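Local coordinates for protein halohydrin dehalogenase (Rhizobium radiobacter, PDB 4IY1) that is a dehalogenase of the short-chain dehydrogenase/reductase superfamily that probably closes halohydrins to epoxides with release of halide, at residues Glu42-Thr47 and Leu51-Glu56; Glu190-Lys193 and Glu197-Ala200. The protein carries 37 engineered substitutions. One frame throughout, in Å; residues are numbered along the deposited sequence.

Contact 1 (Glu42-Thr47 and Leu51-Glu56); sequences EAFAET and LIPMSE. Engineered in segment 51-56: Ile52 (natural residue Lys).
Leu51 opens the contact by laying one methyl against the far end of the Phe44 ring: its CD1 lies 3.9 Å from Phe44 CZ and about as far from CE2, meeting the ring obliquely. Leu51 also touches Val28 and Cys30 of strand 27-30 and Ala18 of helix 14-23. Ile52, an engineered residue in place of lysine, turns its side chain away from the helix and rests on Leu70 of helix 59-70, while its backbone bonds to Val28 and Cys30. Pro53 turns its ring back toward the helix. Its CB sits 3.7 Å from Phe44 CD2, on the near part of the phenyl ring, and its CG comes 3.8 Å from the methyl CB of Ala45, so the pyrrolidine spans two neighbouring helix residues. Met54 heads for Ala65 and Val66, on helix 59-70, and the chain leaves helix 38-47 behind.

Phe44 can serve Leu51 and Pro53 together because its CG stands anti to the backbone N (chi1 -179°), which sends the ring off the helix toward the strand. Phe35 meets that ring edge-to-face, and Met15 also packs on it, leaving the phenyl buried. One turn on, Thr47 OG1 gives its proton to Ala43 O at 2.8 Å, so this hydroxyl is satisfied within its own helix. All the meetings across the contact are apolar. Helix 38-47 here packs on the edge strand that follows it, the second half of a beta-alpha-beta unit in the Rossmann-type fold of this superfamily.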
loop_
_atom_site.group_PDB
_atom_site.type_symbol
_atom_site.label_atom_id
_atom_site.label_comp_id
_atom_site.label_asym_id
_atom_site.label_seq_id
_atom_site.Cartn_x
_atom_site.Cartn_y
_atom_site.Cartn_z
ATOM N N GLU B 42 18.426 -16.929 -35.841
ATOM C CA GLU B 42 19.657 -16.523 -36.529
ATOM C C GLU B 42 19.554 -15.100 -37.040
ATOM O O GLU B 42 20.510 -14.333 -36.969
ATOM C CB GLU B 42 19.975 -17.486 -37.673
ATOM C CG GLU B 42 20.575 -18.799 -37.197
ATOM C CD GLU B 42 20.508 -19.904 -38.240
ATOM O OE1 GLU B 42 19.879 -19.700 -39.306
ATOM O OE2 GLU B 42 21.114 -20.974 -38.001
ATOM N N ALA B 43 18.366 -14.731 -37.491
ATOM C CA ALA B 43 18.103 -13.347 -37.861
ATOM C C ALA B 43 18.252 -12.402 -36.657
ATOM O O ALA B 43 18.529 -11.216 -36.824
ATOM C CB ALA B 43 16.726 -13.210 -38.508
ATOM N N PHE B 44 18.124 -12.948 -35.446
ATOM C CA PHE B 44 18.216 -12.136 -34.230
ATOM C C PHE B 44 19.651 -12.155 -33.741
ATOM O O PHE B 44 20.176 -11.138 -33.267
ATOM C CB PHE B 44 17.259 -12.664 -33.142
ATOM C CG PHE B 44 17.279 -11.860 -31.861
ATOM C CD1 PHE B 44 16.248 -10.978 -31.560
ATOM C CD2 PHE B 44 18.302 -12.031 -30.928
ATOM C CE1 PHE B 44 16.274 -10.240 -30.387
ATOM C CE2 PHE B 44 18.294 -11.348 -29.718
ATOM C CZ PHE B 44 17.308 -10.426 -29.464
ATOM N N ALA B 45 20.319 -13.293 -33.898
ATOM C CA ALA B 45 21.712 -13.349 -33.511
ATOM C C ALA B 45 22.542 -12.427 -34.408
ATOM O O ALA B 45 23.448 -11.737 -33.937
ATOM C CB ALA B 45 22.227 -14.776 -33.548
ATOM N N GLU B 46 22.144 -12.338 -35.675
ATOM C CA GLU B 46 22.833 -11.507 -36.650
ATOM C C GLU B 46 22.636 -10.029 -36.320
ATOM O O GLU B 46 23.608 -9.285 -36.129
ATOM C CB GLU B 46 22.315 -11.819 -38.065
ATOM C CG GLU B 46 22.353 -10.647 -39.036
ATOM C CD GLU B 46 23.716 -10.470 -39.687
ATOM O OE1 GLU B 46 24.614 -11.294 -39.420
ATOM O OE2 GLU B 46 23.890 -9.509 -40.471
ATOM N N THR B 47 21.377 -9.605 -36.243
ATOM C CA THR B 47 21.076 -8.233 -35.871
ATOM C C THR B 47 21.759 -7.833 -34.565
ATOM O O THR B 47 22.312 -6.745 -34.463
ATOM C CB THR B 47 19.568 -7.999 -35.750
ATOM O OG1 THR B 47 18.922 -8.443 -36.948
ATOM C CG2 THR B 47 19.279 -6.523 -35.526
ATOM N N LEU B 51 24.095 -9.850 -28.034
ATOM C CA LEU B 51 23.143 -10.700 -27.304
ATOM C C LEU B 51 23.279 -12.164 -27.715
ATOM O O LEU B 51 23.809 -12.462 -28.777
ATOM C CB LEU B 51 21.724 -10.236 -27.573
ATOM C CG LEU B 51 21.403 -8.827 -27.089
ATOM C CD1 LEU B 51 19.961 -8.488 -27.410
ATOM C CD2 LEU B 51 21.671 -8.705 -25.589
ATOM N N ILE B 52 22.808 -13.075 -26.866
ATOM C CA ILE B 52 22.955 -14.508 -27.117
ATOM C C ILE B 52 21.607 -15.242 -27.063
ATOM O O ILE B 52 21.235 -15.794 -26.022
ATOM C CB ILE B 52 23.908 -15.149 -26.105
ATOM C CG1 ILE B 52 25.280 -14.523 -26.189
ATOM C CG2 ILE B 52 24.026 -16.644 -26.350
ATOM C CD1 ILE B 52 26.311 -15.286 -25.397
ATOM N N PRO B 53 20.863 -15.244 -28.182
ATOM C CA PRO B 53 19.515 -15.824 -28.178
ATOM C C PRO B 53 19.556 -17.353 -28.053
ATOM O O PRO B 53 20.530 -17.971 -28.478
ATOM C CB PRO B 53 18.951 -15.409 -29.543
ATOM C CG PRO B 53 20.153 -15.269 -30.410
ATOM C CD PRO B 53 21.298 -14.840 -29.527
ATOM N N MET B 54 18.528 -17.943 -27.443
ATOM C CA MET B 54 18.476 -19.404 -27.224
ATOM C C MET B 54 17.210 -19.995 -27.828
ATOM O O MET B 54 16.162 -19.341 -27.880
ATOM C CB MET B 54 18.516 -19.743 -25.734
ATOM C CG MET B 54 19.457 -18.890 -24.915
ATOM S SD MET B 54 21.154 -19.497 -25.017
ATOM C CE MET B 54 21.099 -20.905 -23.934
ATOM N N SER B 55 17.291 -21.253 -28.248
ATOM C CA SER B 55 16.116 -21.950 -28.760
ATOM C C SER B 55 15.232 -22.406 -27.602
ATOM O O SER B 55 14.004 -22.442 -27.722
ATOM C CB SER B 55 16.541 -23.160 -29.600
ATOM O OG SER B 55 17.461 -23.971 -28.874
ATOM N N GLU B 56 15.874 -22.740 -26.485
ATOM C CA GLU B 56 15.222 -23.395 -25.344
ATOM C C GLU B 56 13.985 -22.614 -24.889
ATOM O O GLU B 56 14.003 -21.388 -24.857
ATOM C CB GLU B 56 16.222 -23.507 -24.196
ATOM C CG GLU B 56 17.175 -24.689 -24.306
ATOM C CD GLU B 56 18.294 -24.498 -25.326
ATOM O OE1 GLU B 56 18.835 -25.520 -25.776
ATOM O OE2 GLU B 56 18.682 -23.357 -25.647
#

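Contact 2 (Glu190-Lys193 and Glu197-Ala200); sequences EPWK and EHVA
His198 meets Pro191 with one face of its ring and Trp192 with its edge, and the tight part of the contact is built round this imidazole. Pro191, which follows a cis peptide bond, sets its CB 3.8 Å from the centroid of the His198 ring and almost on its normal, a CH-pi contact, while Pro191 CG comes 3.5 Å from His198 NE2. The imidazole points its CD2 rim at the face of Trp192 in a T-shaped pair, the planes at 74° and His198 CD2 3.6 Å from Trp192 CZ2. At the root of the same side chain, His198 CB rests 3.6 Å from Trp192 CE3. With CG beside its own backbone N (chi1 -72°), the histidine is directed off its helix onto both partners. Val199 completes the close packing: its CG2 lies 3.4 Å from Trp192 O and also near Lys193 O, a methyl against two backbone carbonyls.

The looser, solvent-facing side belongs to Lys193 and Glu197. Lys193 turns its side chain away, and its NZ makes a salt bridge with Asp179; the exposed Glu197 also directs its side chain away.

Trp249 of the second subunit meets Trp192 edge-to-face, and Pro250 of that subunit packs on Trp192 and His198. An alanine here in place of Trp192 would remove the indole and would probably leave the CD2 edge of His198 without an aromatic face and Trp249 of the second subunit without this ring to pack on. Across the two segments the imidazole is used as an aromatic surface; ND1 of His198 and Ser195 OG share a hydrogen bond, which probably fixes the ring's rotation together with the packing on Pro191 and Trp192.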
loop_
_atom_site.group_PDB
_atom_site.type_symbol
_atom_site.label_atom_id
_atom_site.label_comp_id
_atom_site.label_asym_id
_atom_site.label_seq_id
_atom_site.Cartn_x
_atom_site.Cartn_y
_atom_site.Cartn_z
ATOM N N GLU B 190 2.493 2.672 -32.622
ATOM C CA GLU B 190 1.116 2.860 -33.062
ATOM C C GLU B 190 0.199 1.868 -32.377
ATOM O O GLU B 190 0.458 0.664 -32.412
ATOM C CB GLU B 190 1.027 2.695 -34.572
ATOM C CG GLU B 190 2.322 3.064 -35.284
ATOM C CD GLU B 190 2.102 3.288 -36.760
ATOM O OE1 GLU B 190 1.249 2.579 -37.343
ATOM O OE2 GLU B 190 2.763 4.183 -37.327
ATOM N N PRO B 191 -0.909 2.357 -31.790
ATOM C CA PRO B 191 -1.471 3.690 -32.005
ATOM C C PRO B 191 -0.979 4.762 -31.020
ATOM O O PRO B 191 -1.447 5.901 -31.061
ATOM C CB PRO B 191 -2.980 3.467 -31.819
ATOM C CG PRO B 191 -3.098 2.257 -30.931
ATOM C CD PRO B 191 -1.778 1.518 -30.942
ATOM N N TRP B 192 -0.059 4.400 -30.132
ATOM C CA TRP B 192 0.222 5.225 -28.958
ATOM C C TRP B 192 0.957 6.494 -29.216
ATOM O O TRP B 192 0.713 7.491 -28.537
ATOM C CB TRP B 192 0.916 4.411 -27.870
ATOM C CG TRP B 192 -0.066 3.476 -27.252
ATOM C CD1 TRP B 192 -0.250 2.142 -27.574
ATOM C CD2 TRP B 192 -1.253 3.849 -26.460
ATOM N NE1 TRP B 192 -1.393 1.661 -26.996
ATOM C CE2 TRP B 192 -2.006 2.625 -26.266
ATOM C CE3 TRP B 192 -1.669 5.007 -25.811
ATOM C CZ2 TRP B 192 -3.152 2.581 -25.485
ATOM C CZ3 TRP B 192 -2.839 4.963 -25.066
ATOM C CH2 TRP B 192 -3.549 3.772 -24.882
ATOM N N LYS B 193 1.898 6.458 -30.162
ATOM C CA LYS B 193 2.596 7.666 -30.600
ATOM C C LYS B 193 1.909 8.384 -31.777
ATOM O O LYS B 193 2.116 9.576 -31.975
ATOM C CB LYS B 193 4.067 7.367 -30.919
ATOM C CG LYS B 193 4.998 7.486 -29.711
ATOM C CD LYS B 193 6.461 7.569 -30.133
ATOM C CE LYS B 193 7.117 6.192 -30.155
ATOM N NZ LYS B 193 7.715 5.872 -28.820
ATOM N N GLU B 197 -6.218 10.420 -30.426
ATOM C CA GLU B 197 -7.025 10.013 -29.292
ATOM C C GLU B 197 -6.183 9.337 -28.189
ATOM O O GLU B 197 -6.451 9.507 -27.001
ATOM C CB GLU B 197 -8.148 9.086 -29.742
ATOM C CG GLU B 197 -9.215 8.875 -28.684
ATOM C CD GLU B 197 -10.566 8.572 -29.287
ATOM O OE1 GLU B 197 -11.443 8.064 -28.556
ATOM O OE2 GLU B 197 -10.747 8.840 -30.494
ATOM N N HIS B 198 -5.175 8.567 -28.591
ATOM C CA HIS B 198 -4.355 7.848 -27.639
ATOM C C HIS B 198 -3.390 8.792 -27.007
ATOM O O HIS B 198 -3.226 8.802 -25.778
ATOM C CB HIS B 198 -3.615 6.716 -28.317
ATOM C CG HIS B 198 -4.510 5.598 -28.741
ATOM N ND1 HIS B 198 -5.566 5.791 -29.557
ATOM C CD2 HIS B 198 -4.533 4.253 -28.378
ATOM C CE1 HIS B 198 -6.236 4.633 -29.703
ATOM N NE2 HIS B 198 -5.593 3.688 -28.999
ATOM N N VAL B 199 -2.817 9.656 -27.839
ATOM C CA VAL B 199 -1.898 10.677 -27.381
ATOM C C VAL B 199 -2.554 11.587 -26.343
ATOM O O VAL B 199 -1.923 11.967 -25.349
ATOM C CB VAL B 199 -1.325 11.479 -28.562
ATOM C CG1 VAL B 199 -0.815 12.838 -28.100
ATOM C CG2 VAL B 199 -0.209 10.689 -29.230
ATOM N N ALA B 200 -3.857 11.806 -26.492
ATOM C CA ALA B 200 -4.571 12.687 -25.586
ATOM C C ALA B 200 -4.818 11.972 -24.258
ATOM O O ALA B 200 -4.829 12.596 -23.202
ATOM C CB ALA B 200 -5.884 13.150 -26.205
#

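Contact 1 and contact 2 sit far apart in one chain, their centres 31 Å from each other and their nearest atoms about 18 Å apart, so neither touches the other. They follow in series along the sequence. Contact 1 belongs to the edge of the parallel sheet at strand 52-53; contact 2 comes after strand 170-175, where two short helices, 189-192 and 196-205, lie before the last strand. No other subunit reaches contact 1, whereas Trp249 and Pro250 of the second subunit pack on contact 2. These two come from the C-terminal tail, which in HheC-type dehalogenases reaches toward the neighbouring active site, so contact 2 probably lies nearer to such a site than the sheet edge does.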